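Local atomic coordinates of cellulose hydrolase (Bacillus licheniformis, PDB entry 4YZT), a protein that hydrolyses internal beta-1,4-glucosidic bonds of cellulose as a tri-modular family 5 endoglucanase, here holding a cellotetraose in its substrate pocket. Residues M31-N36 and E325-A330; G236-G241 and E520-G525; G406-K411 and S457-K462. All coordinates share one frame; numbering follows the deposited sequence.

Contact 1 (M31-N36 and E325-A330)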
loop_
_atom_site.group_PDB
_atom_site.type_symbol
_atom_site.label_atom_id
_atom_site.label_comp_id
_atom_site.label_asym_id
_atom_site.label_seq_id
_atom_site.Cartn_x
_atom_site.Cartn_y
_atom_site.Cartn_z
ATOM N N MET A 31 -13.448 -14.217 -0.594
ATOM C CA MET A 31 -12.986 -12.827 -0.791
ATOM C C MET A 31 -11.463 -12.609 -0.988
ATOM O O MET A 31 -11.048 -11.596 -1.556
ATOM C CB MET A 31 -13.442 -11.949 0.388
ATOM C CG MET A 31 -14.980 -11.822 0.555
ATOM S SD MET A 31 -15.429 -10.532 1.760
ATOM C CE MET A 31 -14.846 -9.035 0.959
ATOM N N SER A 32 -10.626 -13.526 -0.524
ATOM C CA SER A 32 -9.176 -13.277 -0.564
ATOM C C SER A 32 -8.590 -13.639 -1.925
ATOM O O SER A 32 -8.887 -14.718 -2.435
ATOM C CB SER A 32 -8.469 -14.079 0.540
ATOM O OG SER A 32 -7.068 -13.881 0.503
ATOM N N PRO A 33 -7.759 -12.759 -2.518
ATOM C CA PRO A 33 -7.333 -11.416 -2.096
ATOM C C PRO A 33 -8.222 -10.287 -2.604
ATOM O O PRO A 33 -8.863 -10.410 -3.646
ATOM C CB PRO A 33 -5.943 -11.291 -2.723
ATOM C CG PRO A 33 -6.071 -12.018 -4.016
ATOM C CD PRO A 33 -7.067 -13.167 -3.756
ATOM N N GLY A 34 -8.207 -9.161 -1.898
ATOM C CA GLY A 34 -9.015 -8.014 -2.280
ATOM C C GLY A 34 -8.171 -6.835 -2.747
ATOM O O GLY A 34 -6.948 -6.815 -2.557
ATOM N N TRP A 35 -8.832 -5.846 -3.345
ATOM C CA TRP A 35 -8.160 -4.645 -3.852
ATOM C C TRP A 35 -9.033 -3.410 -3.662
ATOM O O TRP A 35 -10.248 -3.477 -3.868
ATOM C CB TRP A 35 -7.830 -4.852 -5.327
ATOM C CG TRP A 35 -7.281 -3.684 -6.086
ATOM C CD1 TRP A 35 -5.955 -3.354 -6.249
ATOM C CD2 TRP A 35 -8.025 -2.747 -6.884
ATOM N NE1 TRP A 35 -5.840 -2.252 -7.075
ATOM C CE2 TRP A 35 -7.094 -1.864 -7.474
ATOM C CE3 TRP A 35 -9.386 -2.554 -7.131
ATOM C CZ2 TRP A 35 -7.482 -0.818 -8.310
ATOM C CZ3 TRP A 35 -9.771 -1.499 -7.948
ATOM C CH2 TRP A 35 -8.824 -0.641 -8.519
ATOM N N ASN A 36 -8.427 -2.293 -3.268
ATOM C CA ASN A 36 -9.159 -1.036 -3.054
ATOM C C ASN A 36 -9.155 -0.125 -4.269
ATOM O O ASN A 36 -8.102 0.074 -4.883
ATOM C CB ASN A 36 -8.561 -0.244 -1.878
ATOM C CG ASN A 36 -9.007 -0.755 -0.525
ATOM O OD1 ASN A 36 -9.951 -0.217 0.079
ATOM N ND2 ASN A 36 -8.293 -1.753 -0.003
ATOM N N GLU A 325 1.540 -10.427 -8.520
ATOM C CA GLU A 325 1.388 -11.871 -8.634
ATOM C C GLU A 325 1.592 -12.548 -7.279
ATOM O O GLU A 325 0.922 -13.539 -6.972
ATOM C CB GLU A 325 2.359 -12.455 -9.667
ATOM C CG GLU A 325 2.170 -11.950 -11.101
ATOM C CD GLU A 325 0.803 -12.256 -11.709
ATOM O OE1 GLU A 325 0.016 -13.038 -11.127
ATOM O OE2 GLU A 325 0.529 -11.719 -12.806
ATOM N N ILE A 326 2.499 -12.004 -6.472
ATOM C CA ILE A 326 2.711 -12.500 -5.125
ATOM C C ILE A 326 1.420 -12.397 -4.308
ATOM O O ILE A 326 1.041 -13.346 -3.630
ATOM C CB ILE A 326 3.856 -11.744 -4.424
ATOM C CG1 ILE A 326 5.198 -12.291 -4.913
ATOM C CG2 ILE A 326 3.765 -11.883 -2.913
ATOM C CD1 ILE A 326 6.403 -11.450 -4.497
ATOM N N VAL A 327 0.734 -11.260 -4.389
ATOM C CA VAL A 327 -0.508 -11.072 -3.628
ATOM C C VAL A 327 -1.601 -12.045 -4.082
ATOM O O VAL A 327 -2.290 -12.644 -3.263
ATOM C CB VAL A 327 -1.014 -9.610 -3.750
ATOM C CG1 VAL A 327 -2.462 -9.475 -3.266
ATOM C CG2 VAL A 327 -0.097 -8.665 -2.968
ATOM N N ILE A 328 -1.732 -12.210 -5.391
ATOM C CA ILE A 328 -2.686 -13.143 -5.985
ATOM C C ILE A 328 -2.478 -14.592 -5.520
ATOM O O ILE A 328 -3.435 -15.292 -5.170
ATOM C CB ILE A 328 -2.592 -13.071 -7.525
ATOM C CG1 ILE A 328 -3.066 -11.693 -7.987
ATOM C CG2 ILE A 328 -3.390 -14.201 -8.193
ATOM C CD1 ILE A 328 -4.446 -11.330 -7.486
ATOM N N GLN A 329 -1.228 -15.038 -5.517
ATOM C CA GLN A 329 -0.911 -16.406 -5.103
ATOM C C GLN A 329 -1.018 -16.562 -3.578
ATOM O O GLN A 329 -1.679 -17.473 -3.072
ATOM C CB GLN A 329 0.488 -16.785 -5.591
ATOM C CG GLN A 329 0.596 -16.840 -7.112
ATOM C CD GLN A 329 -0.270 -17.933 -7.703
ATOM O OE1 GLN A 329 -0.358 -19.031 -7.153
ATOM N NE2 GLN A 329 -0.915 -17.641 -8.833
ATOM N N ALA A 330 -0.382 -15.654 -2.846
ATOM C CA ALA A 330 -0.407 -15.729 -1.394
ATOM C C ALA A 330 -1.839 -15.610 -0.853
ATOM O O ALA A 330 -2.183 -16.245 0.141
ATOM C CB ALA A 330 0.485 -14.652 -0.790
#

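Contact 2 (G236-G241 and E520-G525)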
loop_
_atom_site.group_PDB
_atom_site.type_symbol
_atom_site.label_atom_id
_atom_site.label_comp_id
_atom_site.label_asym_id
_atom_site.label_seq_id
_atom_site.Cartn_x
_atom_site.Cartn_y
_atom_site.Cartn_z
ATOM N N GLY A 236 14.621 7.144 6.605
ATOM C CA GLY A 236 15.649 6.271 6.072
ATOM C C GLY A 236 15.404 4.787 6.291
ATOM O O GLY A 236 16.327 3.984 6.118
ATOM N N ARG A 237 14.174 4.404 6.638
ATOM C CA ARG A 237 13.869 2.982 6.850
ATOM C C ARG A 237 13.542 2.314 5.514
ATOM O O ARG A 237 12.378 2.082 5.186
ATOM C CB ARG A 237 12.699 2.804 7.848
ATOM C CG ARG A 237 12.548 1.369 8.370
ATOM C CD ARG A 237 11.550 1.252 9.537
ATOM N NE ARG A 237 11.559 -0.093 10.112
ATOM C CZ ARG A 237 11.118 -0.393 11.334
ATOM N NH1 ARG A 237 10.621 0.561 12.117
ATOM N NH2 ARG A 237 11.182 -1.649 11.783
ATOM N N THR A 238 14.587 1.995 4.761
ATOM C CA THR A 238 14.453 1.609 3.370
ATOM C C THR A 238 14.372 0.104 3.137
ATOM O O THR A 238 14.170 -0.327 2.005
ATOM C CB THR A 238 15.641 2.138 2.548
ATOM O OG1 THR A 238 16.859 1.581 3.063
ATOM C CG2 THR A 238 15.723 3.665 2.615
ATOM N N THR A 239 14.566 -0.702 4.180
ATOM C CA THR A 239 14.437 -2.153 4.015
ATOM C C THR A 239 13.602 -2.775 5.122
ATOM O O THR A 239 13.409 -2.171 6.177
ATOM C CB THR A 239 15.806 -2.867 3.994
ATOM O OG1 THR A 239 16.484 -2.630 5.232
ATOM C CG2 THR A 239 16.651 -2.363 2.834
ATOM N N TRP A 240 13.140 -3.996 4.877
ATOM C CA TRP A 240 12.355 -4.748 5.862
ATOM C C TRP A 240 12.637 -6.236 5.718
ATOM O O TRP A 240 12.839 -6.721 4.597
ATOM C CB TRP A 240 10.850 -4.481 5.681
ATOM C CG TRP A 240 9.963 -5.170 6.699
ATOM C CD1 TRP A 240 9.508 -4.650 7.876
ATOM C CD2 TRP A 240 9.424 -6.499 6.616
ATOM N NE1 TRP A 240 8.733 -5.577 8.540
ATOM C CE2 TRP A 240 8.648 -6.713 7.782
ATOM C CE3 TRP A 240 9.510 -7.525 5.665
ATOM C CZ2 TRP A 240 7.966 -7.919 8.032
ATOM C CZ3 TRP A 240 8.839 -8.734 5.921
ATOM C CH2 TRP A 240 8.078 -8.915 7.097
ATOM N N GLY A 241 12.643 -6.959 6.839
ATOM C CA GLY A 241 12.754 -8.409 6.808
ATOM C C GLY A 241 13.660 -9.109 7.808
ATOM O O GLY A 241 14.015 -10.268 7.598
ATOM N N GLU A 520 21.022 9.426 -0.702
ATOM C CA GLU A 520 21.548 8.065 -0.685
ATOM C C GLU A 520 20.830 7.247 -1.748
ATOM O O GLU A 520 19.602 7.274 -1.861
ATOM C CB GLU A 520 21.401 7.431 0.705
ATOM C CG GLU A 520 22.128 8.178 1.805
ATOM C CD GLU A 520 22.004 7.529 3.184
ATOM O OE1 GLU A 520 21.349 6.468 3.325
ATOM O OE2 GLU A 520 22.572 8.092 4.141
ATOM N N LEU A 521 21.618 6.535 -2.543
ATOM C CA LEU A 521 21.115 5.830 -3.708
ATOM C C LEU A 521 21.200 4.314 -3.571
ATOM O O LEU A 521 21.851 3.793 -2.665
ATOM C CB LEU A 521 21.898 6.277 -4.952
ATOM C CG LEU A 521 21.911 7.789 -5.158
ATOM C CD1 LEU A 521 22.993 8.221 -6.158
ATOM C CD2 LEU A 521 20.544 8.241 -5.634
ATOM N N TRP A 522 20.536 3.623 -4.492
ATOM C CA TRP A 522 20.800 2.212 -4.773
ATOM C C TRP A 522 21.751 2.165 -5.971
ATOM O O TRP A 522 21.511 2.856 -6.946
ATOM C CB TRP A 522 19.509 1.459 -5.094
ATOM C CG TRP A 522 18.440 1.481 -4.004
ATOM C CD1 TRP A 522 17.187 2.026 -4.089
ATOM C CD2 TRP A 522 18.538 0.905 -2.692
ATOM N NE1 TRP A 522 16.504 1.827 -2.903
ATOM C CE2 TRP A 522 17.314 1.145 -2.036
ATOM C CE3 TRP A 522 19.546 0.213 -2.009
ATOM C CZ2 TRP A 522 17.074 0.723 -0.728
ATOM C CZ3 TRP A 522 19.306 -0.204 -0.710
ATOM C CH2 TRP A 522 18.078 0.053 -0.086
ATOM N N PRO A 523 22.820 1.343 -5.922
ATOM C CA PRO A 523 23.188 0.389 -4.871
ATOM C C PRO A 523 23.678 1.055 -3.591
ATOM O O PRO A 523 24.254 2.150 -3.636
ATOM C CB PRO A 523 24.314 -0.421 -5.512
ATOM C CG PRO A 523 24.947 0.526 -6.475
ATOM C CD PRO A 523 23.812 1.366 -7.010
ATOM N N LYS A 524 23.437 0.370 -2.476
ATOM C CA LYS A 524 23.851 0.802 -1.140
ATOM C C LYS A 524 25.285 1.295 -1.118
ATOM O O LYS A 524 26.191 0.596 -1.554
ATOM C CB LYS A 524 23.695 -0.357 -0.151
ATOM C CG LYS A 524 24.056 -0.034 1.294
ATOM C CD LYS A 524 23.073 0.960 1.883
ATOM C CE LYS A 524 23.288 1.130 3.382
ATOM N NZ LYS A 524 22.408 2.199 3.926
ATOM N N GLY A 525 25.485 2.507 -0.614
ATOM C CA GLY A 525 26.815 3.061 -0.500
ATOM C C GLY A 525 27.135 4.100 -1.561
ATOM O O GLY A 525 28.113 4.840 -1.430
#

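Contact 3 (G406-K411 and S457-K462)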
loop_
_atom_site.group_PDB
_atom_site.type_symbol
_atom_site.label_atom_id
_atom_site.label_comp_id
_atom_site.label_asym_id
_atom_site.label_seq_id
_atom_site.Cartn_x
_atom_site.Cartn_y
_atom_site.Cartn_z
ATOM N N GLY A 406 26.922 -0.122 -23.734
ATOM C CA GLY A 406 27.649 0.534 -22.666
ATOM C C GLY A 406 26.822 1.565 -21.910
ATOM O O GLY A 406 27.332 2.229 -21.011
ATOM N N GLN A 407 25.550 1.711 -22.277
ATOM C CA GLN A 407 24.662 2.672 -21.611
ATOM C C GLN A 407 24.110 2.119 -20.305
ATOM O O GLN A 407 23.664 0.976 -20.263
ATOM C CB GLN A 407 23.500 3.055 -22.531
ATOM C CG GLN A 407 23.842 4.140 -23.552
ATOM C CD GLN A 407 23.960 5.511 -22.921
ATOM O OE1 GLN A 407 24.901 6.256 -23.197
ATOM N NE2 GLN A 407 23.003 5.850 -22.061
ATOM N N PRO A 408 24.117 2.934 -19.236
ATOM C CA PRO A 408 23.593 2.479 -17.938
ATOM C C PRO A 408 22.094 2.149 -17.968
ATOM O O PRO A 408 21.375 2.598 -18.862
ATOM C CB PRO A 408 23.861 3.668 -17.009
ATOM C CG PRO A 408 24.947 4.458 -17.689
ATOM C CD PRO A 408 24.694 4.286 -19.160
ATOM N N GLY A 409 21.637 1.378 -16.986
ATOM C CA GLY A 409 20.235 1.009 -16.886
ATOM C C GLY A 409 20.028 -0.496 -16.865
ATOM O O GLY A 409 20.983 -1.267 -16.817
ATOM N N VAL A 410 18.771 -0.918 -16.880
ATOM C CA VAL A 410 18.458 -2.338 -16.890
ATOM C C VAL A 410 18.896 -2.943 -18.215
ATOM O O VAL A 410 18.396 -2.550 -19.264
ATOM C CB VAL A 410 16.953 -2.573 -16.668
ATOM C CG1 VAL A 410 16.669 -4.042 -16.485
ATOM C CG2 VAL A 410 16.494 -1.805 -15.449
ATOM N N LYS A 411 19.839 -3.882 -18.179
ATOM C CA LYS A 411 20.374 -4.451 -19.416
ATOM C C LYS A 411 19.702 -5.773 -19.757
ATOM O O LYS A 411 19.636 -6.167 -20.920
ATOM C CB LYS A 411 21.886 -4.657 -19.318
ATOM C CG LYS A 411 22.650 -3.434 -18.847
ATOM C CD LYS A 411 22.417 -2.219 -19.736
ATOM C CE LYS A 411 23.168 -2.329 -21.040
ATOM N NZ LYS A 411 23.097 -1.038 -21.776
ATOM N N SER A 457 22.313 13.184 -13.661
ATOM C CA SER A 457 22.464 11.982 -14.476
ATOM C C SER A 457 22.741 10.858 -13.507
ATOM O O SER A 457 23.885 10.680 -13.084
ATOM C CB SER A 457 23.612 12.101 -15.482
ATOM O OG SER A 457 23.502 13.263 -16.284
ATOM N N LEU A 458 21.714 10.103 -13.140
ATOM C CA LEU A 458 21.884 9.085 -12.096
ATOM C C LEU A 458 22.611 7.826 -12.598
ATOM O O LEU A 458 23.076 7.000 -11.802
ATOM C CB LEU A 458 20.518 8.717 -11.504
ATOM C CG LEU A 458 19.880 9.869 -10.711
ATOM C CD1 LEU A 458 18.459 9.512 -10.283
ATOM C CD2 LEU A 458 20.722 10.239 -9.490
ATOM N N ASN A 459 22.701 7.694 -13.915
ATOM C CA ASN A 459 23.516 6.661 -14.551
ATOM C C ASN A 459 23.212 5.261 -14.036
ATOM O O ASN A 459 24.121 4.480 -13.786
ATOM C CB ASN A 459 25.006 6.966 -14.364
ATOM C CG ASN A 459 25.438 8.233 -15.085
ATOM O OD1 ASN A 459 24.842 8.620 -16.090
ATOM N ND2 ASN A 459 26.493 8.877 -14.579
ATOM N N GLY A 460 21.931 4.951 -13.888
ATOM C CA GLY A 460 21.520 3.611 -13.510
ATOM C C GLY A 460 21.191 3.459 -12.040
ATOM O O GLY A 460 20.576 2.470 -11.633
ATOM N N THR A 461 21.609 4.427 -11.232
ATOM C CA THR A 461 21.316 4.371 -9.810
ATOM C C THR A 461 19.893 4.867 -9.543
ATOM O O THR A 461 19.276 5.487 -10.404
ATOM C CB THR A 461 22.315 5.193 -8.967
ATOM O OG1 THR A 461 22.132 6.589 -9.214
ATOM C CG2 THR A 461 23.742 4.798 -9.278
ATOM N N LYS A 462 19.381 4.575 -8.349
ATOM C CA LYS A 462 18.020 4.938 -7.969
ATOM C C LYS A 462 18.014 5.583 -6.601
ATOM O O LYS A 462 18.797 5.207 -5.720
ATOM C CB LYS A 462 17.096 3.712 -7.955
ATOM C CG LYS A 462 17.106 2.883 -9.228
ATOM C CD LYS A 462 16.447 1.540 -8.980
ATOM C CE LYS A 462 16.335 0.723 -10.259
ATOM N NZ LYS A 462 15.664 -0.579 -9.988
#

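Contact 1 (M31-N36 and E325-A330)
Pro33 turns its ring toward the helix 321-330 and meets Val327 and Ile328 with two neighbouring ring carbons. Pro33 CB lies 4.0 Å from Val327 CG1, while Pro33 CG is 3.9 Å from Ile328 CD1, the side chains of Pro33 and Ile328 crossing obliquely. Pro33 CG also lies against the backbone, 3.9 Å from Val327 O, so the ring rests on the helix main chain as well as on its methyl groups. The two helix residues reach the proline differently. With chi1 at 166°, Val327 swings CG1 opposite the main-chain N and brings that methyl to the ring's CB. Ile328 starts out pointing away from the proline, but a bend at chi2 (-54°) folds its CD1 back to the ring. A cis peptide bond links Ser32 to Pro33 just where the chain leaves the helix 24-31 and enters the strand 34-36. Further out, Ser32 OG is hydrogen-bonded to Gly331 O, directly after the helix segment, and Gly34 shares backbone bonds with Pro301 and Trp303 of strand 299-303. Strand 34-36 is thus the first of the eight-stranded parallel barrel and lies beside the last, and helix 321-330, which follows that last strand, covers the seam on the outside. The strands themselves close the TIM barrel through backbone hydrogen bonds; with all three touching residues buried and no hydrogen bond between the two segments, the helix is laid over the seam by apolar contact, the polar tie coming from Ser32 and Gly331 alongside.

Contact 2 (G236-G241 and E520-G525)
A loop of the catalytic TIM barrel meets the C-terminal module here: Thr238 and Thr239, between helices 228-231 and 243-261, receive the six-membered ring of Trp522 at the end of strand 515-522. The two far carbons of the indole make the contact. CZ2 of Trp522 comes within 3.8 Å of Thr238 CB, and Trp522 CH2 is 3.7 Å from Thr238 OG1. The neighbouring threonine is touched as well, Trp522 CH2 lying 4.0 Å from Thr239 CG2. Thr238 and the indole run antiparallel alongside one another, whereas Thr239 comes to the ring at a slant. With chi1 at 61° the two threonines share one rotamer, yet they offer the indole different groups because they sit differently on the loop: Thr238 uses CB and its hydroxyl OG1, Thr239 its methyl CG2. The tryptophan is one of the points where the catalytic barrel bears on the third part of this tri-modular enzyme, for its side chain also touches Glu279 of the barrel and Ala464 of strand 462-470, the strand that pairs with its own. With an alanine in place of Trp522, Thr238 and Thr239 would probably be left without this partner from the C-terminal module, and a gap would open between the two modules. On the barrel side the loop is firmly rooted: Arg237, centre of an inverse gamma turn, forms salt bridges with Glu245 and Asp229, and Trp240 is buried among helices 243-261 and 280-296, edge-to-face with Tyr286. Across the joint Thr238 additionally touches Thr465 of strand 462-470.

Contact 3 (G406-K411 and S457-K462)
Pro408 and Gly409, at the start of strand 409-418 in the X2 module, lie against Asn459 and Gly460, the two central residues of a type I' beta turn running from Leu458 to Thr461 in the C-terminal module. The meeting is one of van der Waals contacts without a hydrogen bond across it. Pro408 points its ring toward the turn, Pro408 CB coming 3.3 Å from Asn459 O, so that the carbonyl lies against this one carbon and not over the ring as a whole. Pro408 CG stands 4.2 Å from Asn459 CB. Beside them glycine meets glycine, with Gly409 N 4.1 Å from Gly460 CA; a CB on Gly460 would jam against the carbonyl O of Asn459 and lie only 3.5 Å from Gly409 N and Pro408 CB. Hydrogen bonds hold each side in place, one of them reaching beyond the turn: Asn459 keeps its amide away from the proline, ND2 bonding to Asp433 O in the linker between the modules. In the X2 segment Lys411 curls back over its own chain, so that Lys411 NZ donates to Gln407 O at 2.6 Å, in the carbonyl plane and on a lone pair. In the turn, Leu458 O accepts twice from one residue: from Thr461 N at 3.0 Å, and from Thr461 OG1 at 2.8 Å with the hydroxyl tilted 21° from the carbonyl plane.

In the fold
The three contacts run from the catalytic barrel outward through both accessory modules. Contact 1 lies within the barrel, where the residue leading into strand 34-36 packs on helix 321-330; contact 2 joins the barrel to the C-terminal module, and contact 3 joins that module to the X2 module. The centres of contact 1 and contact 2 are about 27 Å apart. From contact 1 to contact 3 the centres are about 33 Å apart, and from contact 2 to contact 3 about 18 Å. Along the chain the segments of contacts 1 and 2 alternate, while contact 3 falls wholly between those of contact 2. Contacts 2 and 3 meet through the pairing of strands 515-522 and 462-470, where Trp522 N lies 2.7 Å from Lys462 O, so the C-terminal module bridges its two neighbours.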